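Neurotoxin (Clostridium botulinum, PDB 3N7L) probably binds gangliosides on nerve-cell membranes through this receptor-binding domain of botulinum neurotoxin serotype D/C, so that the toxin can attach to neurons. Local coordinates at residues N221-F224 and N225-Q228; V233-Y236 and W237-L241; C353-F356 and D357-A360. One frame throughout, in Å; residues are numbered along the deposited sequence.

Contact 1 of 3, residues N221-F224 and N225-Q228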
# COMPACT_ATOMS: atom_id res chain seq x y z
N ASN A 221 -1.67 1.58 16.92
CA ASN A 221 -1.14 2.61 16.04
C ASN A 221 0.32 2.96 16.29
O ASN A 221 1.04 3.28 15.35
CB ASN A 221 -2.03 3.84 16.08
CG ASN A 221 -3.33 3.63 15.34
OD1 ASN A 221 -4.28 3.06 15.87
ND2 ASN A 221 -3.37 4.07 14.09
N ILE A 222 0.75 2.91 17.54
CA ILE A 222 2.15 3.19 17.84
C ILE A 222 2.97 2.09 17.17
O ILE A 222 4.03 2.34 16.58
CB ILE A 222 2.42 3.20 19.37
CG1 ILE A 222 1.86 4.48 19.98
CG2 ILE A 222 3.91 3.08 19.65
CD1 ILE A 222 2.06 4.59 21.48
N LEU A 223 2.48 0.86 17.25
CA LEU A 223 3.15 -0.28 16.63
C LEU A 223 3.18 -0.04 15.12
O LEU A 223 4.23 -0.13 14.49
CB LEU A 223 2.40 -1.57 16.93
CG LEU A 223 3.01 -2.86 16.38
CD1 LEU A 223 4.42 -3.04 16.94
CD2 LEU A 223 2.13 -4.05 16.77
N PHE A 224 2.01 0.27 14.57
CA PHE A 224 1.84 0.54 13.15
C PHE A 224 2.91 1.51 12.64
O PHE A 224 3.65 1.22 11.70
CB PHE A 224 0.44 1.14 12.94
CG PHE A 224 0.13 1.52 11.52
CD1 PHE A 224 -0.54 2.70 11.24
CD2 PHE A 224 0.45 0.67 10.46
CE1 PHE A 224 -0.89 3.04 9.93
CE2 PHE A 224 0.11 0.99 9.15
CZ PHE A 224 -0.56 2.18 8.88
N ASN A 225 3.00 2.67 13.28
CA ASN A 225 3.96 3.68 12.88
C ASN A 225 5.43 3.30 13.09
O ASN A 225 6.27 3.61 12.24
CB ASN A 225 3.64 4.99 13.60
CG ASN A 225 2.33 5.60 13.12
OD1 ASN A 225 1.61 6.24 13.89
ND2 ASN A 225 2.03 5.41 11.84
N SER A 226 5.74 2.63 14.19
CA SER A 226 7.12 2.25 14.48
C SER A 226 7.72 1.27 13.48
O SER A 226 8.94 1.12 13.40
CB SER A 226 7.21 1.64 15.89
OG SER A 226 6.65 0.33 15.91
N LEU A 227 6.87 0.58 12.72
CA LEU A 227 7.34 -0.39 11.73
C LEU A 227 7.51 0.26 10.35
O LEU A 227 7.77 -0.42 9.36
CB LEU A 227 6.36 -1.57 11.63
CG LEU A 227 6.51 -2.73 12.62
CD1 LEU A 227 6.71 -2.21 14.03
CD2 LEU A 227 5.28 -3.63 12.54
N GLN A 228 7.39 1.58 10.29
CA GLN A 228 7.52 2.28 9.03
C GLN A 228 8.56 3.38 9.07
O GLN A 228 8.92 3.87 10.14
CB GLN A 228 6.19 2.94 8.65
CG GLN A 228 5.09 1.99 8.25
CD GLN A 228 3.79 2.72 7.98
OE1 GLN A 228 3.07 3.08 8.91
NE2 GLN A 228 3.50 2.97 6.71
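The ring of F224 has one end of the Q228 amide over one face, displaced toward the rim, with the two planes inclined by 34°. The amide of N225 crosses obliquely near F224 CD1, its plane turned by a similar amount. F224 reaches this place because its CG stands anti to the backbone N (chi1 178°), which lays the ring beside the last turn of the helix, where the end of Q228 can come over it. Q228 comes back to the ring on a chain that is extended beyond CG.

The backbone bonds show where the helix ends. N225 N reaches N221 O at 2.9 Å and S226 N reaches I222 O at 3.0 Å, both regular i to i-4 bonds. L227, the first residue to leave helical angles, is held less firmly: its N makes a weak bond of 3.3 Å to L223 O and another weak one of 3.4 Å to F224 O. L223 O has a second donor, since S226 OG gives it a bond of 2.8 Å. That bond exists because OG lies between the backbone N and the carbonyl carbon, folded back toward the preceding turn. On the apolar side of the same turn L223 CD1 and L227 CD1 meet at 3.8 Å with the side chains crossing.

This is the C-terminal end of helix 217-226, lying against three adjacent strands of the nine-stranded sheet in the lectin-like part of the chain. L223 rests on S76, F211 and F144, and L227 on W78, R206 and F144. Q228 also touches W78, while the F224 ring meets that of F144 with planes about 25° apart, joining the helix end to strands 72-82, 143-150 and 202-211.

Contact 2 of 3, residues V233-Y236 and W237-L241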
# COMPACT_ATOMS: atom_id res chain seq x y z
N VAL A 233 8.70 8.15 0.81
CA VAL A 233 7.47 8.16 0.05
C VAL A 233 7.23 6.76 -0.50
O VAL A 233 8.19 6.04 -0.80
CB VAL A 233 7.54 9.17 -1.12
CG1 VAL A 233 6.23 9.19 -1.89
CG2 VAL A 233 7.86 10.56 -0.58
N LYS A 234 5.97 6.36 -0.64
CA LYS A 234 5.68 5.02 -1.15
C LYS A 234 4.93 5.06 -2.48
O LYS A 234 4.23 6.03 -2.79
CB LYS A 234 4.85 4.23 -0.14
CG LYS A 234 5.40 4.17 1.29
CD LYS A 234 6.80 3.57 1.33
CE LYS A 234 7.19 3.21 2.76
NZ LYS A 234 7.00 4.35 3.70
N ASP A 235 5.08 4.01 -3.28
CA ASP A 235 4.36 3.91 -4.53
C ASP A 235 2.95 3.42 -4.17
O ASP A 235 2.67 3.19 -2.99
CB ASP A 235 5.08 2.98 -5.53
CG ASP A 235 5.04 1.51 -5.14
OD1 ASP A 235 5.80 0.75 -5.78
OD2 ASP A 235 4.27 1.10 -4.25
N TYR A 236 2.08 3.27 -5.16
CA TYR A 236 0.69 2.87 -4.90
C TYR A 236 0.49 1.56 -4.14
O TYR A 236 -0.49 1.41 -3.40
CB TYR A 236 -0.08 2.82 -6.23
CG TYR A 236 -1.59 2.75 -6.09
CD1 TYR A 236 -2.29 3.75 -5.43
CD2 TYR A 236 -2.31 1.71 -6.67
CE1 TYR A 236 -3.68 3.73 -5.35
CE2 TYR A 236 -3.70 1.67 -6.59
CZ TYR A 236 -4.38 2.68 -5.94
OH TYR A 236 -5.75 2.67 -5.88
N TRP A 237 1.41 0.62 -4.29
CA TRP A 237 1.28 -0.67 -3.62
C TRP A 237 1.95 -0.69 -2.25
O TRP A 237 1.90 -1.69 -1.54
CB TRP A 237 1.86 -1.78 -4.50
CG TRP A 237 1.29 -1.81 -5.91
CD1 TRP A 237 2.00 -1.87 -7.07
CD2 TRP A 237 -0.09 -1.78 -6.28
NE1 TRP A 237 1.15 -1.89 -8.15
CE2 TRP A 237 -0.14 -1.83 -7.70
CE3 TRP A 237 -1.29 -1.71 -5.56
CZ2 TRP A 237 -1.35 -1.82 -8.41
CZ3 TRP A 237 -2.50 -1.70 -6.27
CH2 TRP A 237 -2.51 -1.75 -7.68
N GLY A 238 2.58 0.42 -1.88
CA GLY A 238 3.23 0.48 -0.58
C GLY A 238 4.73 0.22 -0.57
O GLY A 238 5.33 0.20 0.51
N ASN A 239 5.34 -0.01 -1.73
CA ASN A 239 6.79 -0.23 -1.79
C ASN A 239 7.44 1.15 -1.73
O ASN A 239 6.77 2.15 -1.98
CB ASN A 239 7.20 -0.89 -3.11
CG ASN A 239 6.49 -2.21 -3.36
OD1 ASN A 239 6.54 -3.12 -2.54
ND2 ASN A 239 5.84 -2.32 -4.52
N ASP A 240 8.73 1.21 -1.43
CA ASP A 240 9.41 2.50 -1.38
C ASP A 240 9.42 3.12 -2.79
O ASP A 240 9.72 2.43 -3.76
CB ASP A 240 10.86 2.35 -0.92
CG ASP A 240 10.98 1.83 0.50
OD1 ASP A 240 9.98 1.88 1.25
OD2 ASP A 240 12.09 1.38 0.87
N LEU A 241 9.07 4.40 -2.88
CA LEU A 241 9.08 5.09 -4.17
C LEU A 241 10.54 5.34 -4.55
O LEU A 241 11.36 5.70 -3.69
CB LEU A 241 8.32 6.42 -4.08
CG LEU A 241 8.07 7.18 -5.39
CD1 LEU A 241 7.07 6.40 -6.24
CD2 LEU A 241 7.52 8.56 -5.09
O HOH W 1 8.46 1.53 -6.28
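A chi1 of 70° folds the carboxylate of D235 between its own backbone N and carbonyl carbon, and so swings OD2 over the chain toward W237 and N239. The result is a type I beta turn from D235 to G238, with a weakly bonded Asx turn at D235, in the loop between helix 217-226 and strand 246-251. D235 OD2 takes a weak bond from W237 N at 2.9 Å and a second from N239 N at 3.0 Å, the latter arriving from above the carboxylate plane. One oxygen thus gathers one N-H inside the turn (W237) and one just past it (N239), while G238 N is bonded to D235 O. G238 itself has a phi of 98°, a positive value that a residue without CB adopts easily.

Backbone bonds close the loop next to the turn. D235 N points at N239 O from 2.8 Å, and L241 N meets V233 O at the same length; K234 and D240 face each other between them as a single bridge. Next to this bridge V233 CG1 and L241 CD2 touch at 3.5 Å, their side chains side by side. At the other end Y236 CD2 lies over one face of the W237 indole, 3.4 Å from CZ3, with the rings inclined by 57°, neither stacked nor edge-to-face.

The charged ends find partners outside the turn: K234 NZ bonds to V232 O, and D240 OD2 forms a salt bridge with R296 and is hydrogen-bonded to a glycerol probably taken up from the crystallisation liquor. Y236 accepts a cation-pi contact from K141, and D235 rests on P421 and Y247. The remaining carboxylate oxygen, D235 OD1, receives a weak bond from N239 ND2 and is also bridged by a water, which donates to it at 2.8 Å and to D240 O as well.

Contact 3 of 3, residues C353-F356 and D357-A360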
# COMPACT_ATOMS: atom_id res chain seq x y z
N CYS A 353 2.05 11.40 1.76
CA CYS A 353 0.68 11.63 2.21
C CYS A 353 -0.08 10.31 2.19
O CYS A 353 -0.71 9.96 1.20
CB CYS A 353 -0.00 12.65 1.30
SG CYS A 353 -1.67 13.10 1.82
N ASN A 354 -0.02 9.59 3.30
CA ASN A 354 -0.69 8.30 3.40
C ASN A 354 -2.00 8.38 4.17
O ASN A 354 -2.12 9.09 5.16
CB ASN A 354 0.24 7.29 4.08
CG ASN A 354 1.57 7.16 3.38
OD1 ASN A 354 2.59 6.91 4.01
ND2 ASN A 354 1.56 7.31 2.06
N THR A 355 -2.99 7.63 3.69
CA THR A 355 -4.29 7.58 4.34
C THR A 355 -4.69 6.12 4.39
O THR A 355 -4.00 5.26 3.84
CB THR A 355 -5.35 8.37 3.55
OG1 THR A 355 -5.58 7.75 2.28
CG2 THR A 355 -4.89 9.81 3.33
N PHE A 356 -5.79 5.82 5.06
CA PHE A 356 -6.25 4.45 5.14
C PHE A 356 -6.38 3.86 3.74
O PHE A 356 -5.96 2.73 3.49
CB PHE A 356 -7.62 4.38 5.82
CG PHE A 356 -8.25 3.02 5.79
CD1 PHE A 356 -7.90 2.05 6.73
CD2 PHE A 356 -9.15 2.68 4.78
CE1 PHE A 356 -8.44 0.76 6.66
CE2 PHE A 356 -9.69 1.40 4.71
CZ PHE A 356 -9.34 0.43 5.65
N ASP A 357 -6.94 4.65 2.82
CA ASP A 357 -7.17 4.20 1.45
C ASP A 357 -6.01 4.14 0.48
O ASP A 357 -6.08 3.42 -0.51
CB ASP A 357 -8.28 5.04 0.80
CG ASP A 357 -9.65 4.79 1.40
OD1 ASP A 357 -9.99 3.62 1.67
OD2 ASP A 357 -10.39 5.78 1.60
N TYR A 358 -4.94 4.89 0.73
CA TYR A 358 -3.83 4.87 -0.22
C TYR A 358 -2.52 5.49 0.24
O TYR A 358 -2.48 6.26 1.20
CB TYR A 358 -4.26 5.60 -1.50
CG TYR A 358 -4.85 6.97 -1.22
CD1 TYR A 358 -6.23 7.17 -1.23
CD2 TYR A 358 -4.02 8.05 -0.89
CE1 TYR A 358 -6.78 8.42 -0.91
CE2 TYR A 358 -4.56 9.30 -0.57
CZ TYR A 358 -5.94 9.47 -0.58
OH TYR A 358 -6.47 10.70 -0.26
N TYR A 359 -1.47 5.13 -0.49
CA TYR A 359 -0.12 5.66 -0.28
C TYR A 359 -0.02 6.75 -1.34
O TYR A 359 -0.11 6.46 -2.54
CB TYR A 359 0.93 4.59 -0.58
CG TYR A 359 0.90 3.42 0.37
CD1 TYR A 359 1.44 3.53 1.65
CD2 TYR A 359 0.31 2.21 0.01
CE1 TYR A 359 1.40 2.47 2.55
CE2 TYR A 359 0.26 1.14 0.90
CZ TYR A 359 0.81 1.28 2.17
OH TYR A 359 0.77 0.23 3.06
N ALA A 360 0.15 7.99 -0.92
CA ALA A 360 0.23 9.08 -1.88
C ALA A 360 1.25 10.14 -1.49
O ALA A 360 2.08 9.93 -0.61
CB ALA A 360 -1.15 9.72 -2.07
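T355 and Y358 flank the turn of a beta hairpin, formed by strands 348-354 and 359-366 in the trefoil-family part of the chain, with F356 and D357 at its tip. The backbone bonds come first. T355 N donates to Y358 O at 2.9 Å, almost straight at 174°, and Y358 N returns a bond to T355 O at 3.3 Å, coming from well above the carbonyl plane. Farther from the turn, C353 N reaches A360 O at 2.8 Å, whereas the return bond from A360 N to C353 O is weak.

Contacts with flat groups follow. T355 OG1 hangs 3.2 Å above the plane of the Y358 ring, over its centre. Y358 CG lies between its own backbone N and carbonyl carbon (chi1 51°), which turns the ring back over the threonine. The other branch of the threonine, CG2, stands 3.9 Å from Y358 CE2. Beyond the turn the N354 amide crosses the edge of the Y359 ring, their planes 77° apart.

Polar ends are anchored in neighbouring parts of the chain. D357 OD2 forms a salt bridge with K134, D357 O accepts from K141 NZ, and Y359 OH is hydrogen-bonded to W142 O. F356 touches K162 and I164 of strand 162-168, so the hairpin tip reaches the lectin-like part. At that tip D357 OD1 sits at the edge of the F356 ring, near its plane, 3.4 Å from CD2.

The three contacts follow one another along the chain and lie where the lectin-like and trefoil-family parts meet. Contact 1 ends helix 217-226, packed on the nine-stranded sheet; contact 2 lies in the loop before strand 246-251; contact 3 turns between two neighbours of the ten-stranded sheet. Centres of contacts 1 and 2 are about 17 Å apart, those of 1 and 3 about 15 Å, and neither pair touches. Contacts 2 and 3, about 10 Å apart between centres, do: the Y359 ring packs on K234, G238 and Y236 O, and its CB on D235 O. K141 and W142 make polar or cation-pi contacts with both turns, tying them to the lectin-like part.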